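Local coordinates for Low molecular weight phosphotyrosine phosphatase family protein (Streptococcus pyogenes, PDB 5GOT), which probably hydrolyses the phosphate monoester of phosphotyrosine in proteins, as a low molecular weight protein tyrosine phosphatase, at residues Q134-L137 with S138-M141. Numbering follows the deposited sequence.
Sequences QDWL and SRLM
Ser138 carries OG between its backbone N and carbonyl carbon (chi1 80°), which turns the hydroxyl back onto Asp135 O, a 2.9 Å hydrogen bond from Ser138 OG. Such a bond to a carbonyl three residues earlier is common for serine within helices. Asp135 O also takes the helical bond from Arg139 N, so two donors grip one carbonyl. A water gives a hydrogen bond to Ser138 OG and a weak one to Asp135 OD1, linking two exposed side chains. Arg139 has CG anti to its backbone N (chi1 -168°) and a chain bent at chi2. This lays the Arg139 side chain alongside Trp136, with the guanidinium and indole planes 18° apart. Trp136 CZ3 lies over one guanidinium face, and Arg139 NH1 is 3.8 Å from Trp136 CH2. One turn on from Trp136, Leu140 CD1 comes obliquely to Trp136 CE3, at 4.1 Å. Leu137 CD1 meets Met141 CG at 3.7 Å. Met141 N still bonds to Leu137 O, but Met141 leaves helical geometry. This last turn of helix 122-140 packs on the four-stranded parallel sheet of the phosphatase fold. Trp136 reaches Ile83 and Tyr106, and its NE1 bonds to Phe108 O. Leu140 rests on Val4 and Tyr81. Leu137 touches Val26 and Met141 touches Val30, both in the loop before strand 31-37.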
loop_
_atom_site.group_PDB
_atom_site.type_symbol
_atom_site.label_atom_id
_atom_site.label_comp_id
_atom_site.label_asym_id
_atom_site.label_seq_id
_atom_site.Cartn_x
_atom_site.Cartn_y
_atom_site.Cartn_z
ATOM N N GLN A 134 10.500 -1.747 -3.470
ATOM C CA GLN A 134 11.889 -2.157 -3.285
ATOM C C GLN A 134 12.562 -1.323 -2.203
ATOM O O GLN A 134 13.317 -1.853 -1.379
ATOM C CB GLN A 134 12.659 -2.041 -4.602
ATOM C CG GLN A 134 12.445 -3.213 -5.554
ATOM C CD GLN A 134 12.976 -4.519 -4.985
ATOM O OE1 GLN A 134 13.901 -4.523 -4.167
ATOM N NE2 GLN A 134 12.380 -5.638 -5.402
ATOM N N ASP A 135 12.295 -0.015 -2.187
ATOM C CA ASP A 135 12.885 0.848 -1.175
ATOM C C ASP A 135 12.370 0.510 0.215
ATOM O O ASP A 135 13.151 0.478 1.171
ATOM C CB ASP A 135 12.622 2.308 -1.510
ATOM C CG ASP A 135 13.401 2.765 -2.731
ATOM O OD1 ASP A 135 14.212 1.966 -3.267
ATOM O OD2 ASP A 135 13.216 3.928 -3.138
ATOM N N TRP A 136 11.062 0.253 0.351
ATOM C CA TRP A 136 10.527 -0.132 1.655
ATOM C C TRP A 136 11.136 -1.439 2.142
ATOM O O TRP A 136 11.405 -1.597 3.337
ATOM C CB TRP A 136 8.998 -0.220 1.613
ATOM C CG TRP A 136 8.408 1.148 1.698
ATOM C CD1 TRP A 136 7.732 1.826 0.713
ATOM C CD2 TRP A 136 8.512 2.047 2.804
ATOM N NE1 TRP A 136 7.398 3.086 1.153
ATOM C CE2 TRP A 136 7.865 3.242 2.436
ATOM C CE3 TRP A 136 9.094 1.957 4.076
ATOM C CZ2 TRP A 136 7.776 4.335 3.294
ATOM C CZ3 TRP A 136 8.997 3.040 4.929
ATOM C CH2 TRP A 136 8.347 4.212 4.538
ATOM N N LEU A 137 11.397 -2.372 1.228
ATOM C CA LEU A 137 12.048 -3.619 1.617
ATOM C C LEU A 137 13.419 -3.353 2.230
ATOM O O LEU A 137 13.751 -3.885 3.296
ATOM C CB LEU A 137 12.170 -4.532 0.400
ATOM C CG LEU A 137 12.556 -5.984 0.667
ATOM C CD1 LEU A 137 11.354 -6.762 1.178
ATOM C CD2 LEU A 137 13.152 -6.621 -0.605
ATOM N N SER A 138 14.231 -2.528 1.563
ATOM C CA SER A 138 15.563 -2.234 2.071
ATOM C C SER A 138 15.491 -1.441 3.366
ATOM O O SER A 138 16.400 -1.515 4.198
ATOM C CB SER A 138 16.365 -1.463 1.029
ATOM O OG SER A 138 15.997 -0.102 1.063
ATOM N N ARG A 139 14.410 -0.696 3.557
ATOM C CA ARG A 139 14.244 0.071 4.777
ATOM C C ARG A 139 13.801 -0.809 5.943
ATOM O O ARG A 139 14.278 -0.639 7.073
ATOM C CB ARG A 139 13.238 1.187 4.518
ATOM C CG ARG A 139 13.177 2.212 5.584
ATOM C CD ARG A 139 13.680 3.564 5.094
ATOM N NE ARG A 139 13.310 4.535 6.113
ATOM C CZ ARG A 139 12.401 5.487 5.952
ATOM N NH1 ARG A 139 11.805 5.650 4.775
ATOM N NH2 ARG A 139 12.113 6.295 6.970
ATOM N N LEU A 140 12.911 -1.765 5.685
ATOM C CA LEU A 140 12.270 -2.535 6.745
ATOM C C LEU A 140 12.958 -3.859 7.055
ATOM O O LEU A 140 12.784 -4.376 8.162
ATOM C CB LEU A 140 10.804 -2.805 6.378
ATOM C CG LEU A 140 9.980 -1.528 6.231
ATOM C CD1 LEU A 140 8.620 -1.840 5.651
ATOM C CD2 LEU A 140 9.844 -0.865 7.590
ATOM N N MET A 141 13.725 -4.429 6.129
ATOM C CA MET A 141 14.340 -5.722 6.376
ATOM C C MET A 141 15.763 -5.547 6.895
ATOM O O MET A 141 16.435 -4.549 6.619
ATOM C CB MET A 141 14.337 -6.583 5.115
ATOM C CG MET A 141 12.954 -6.769 4.488
ATOM S SD MET A 141 11.675 -7.407 5.591
ATOM C CE MET A 141 12.300 -9.043 5.948
HETATM O O HOH W 1 16.395 1.735 -1.075
#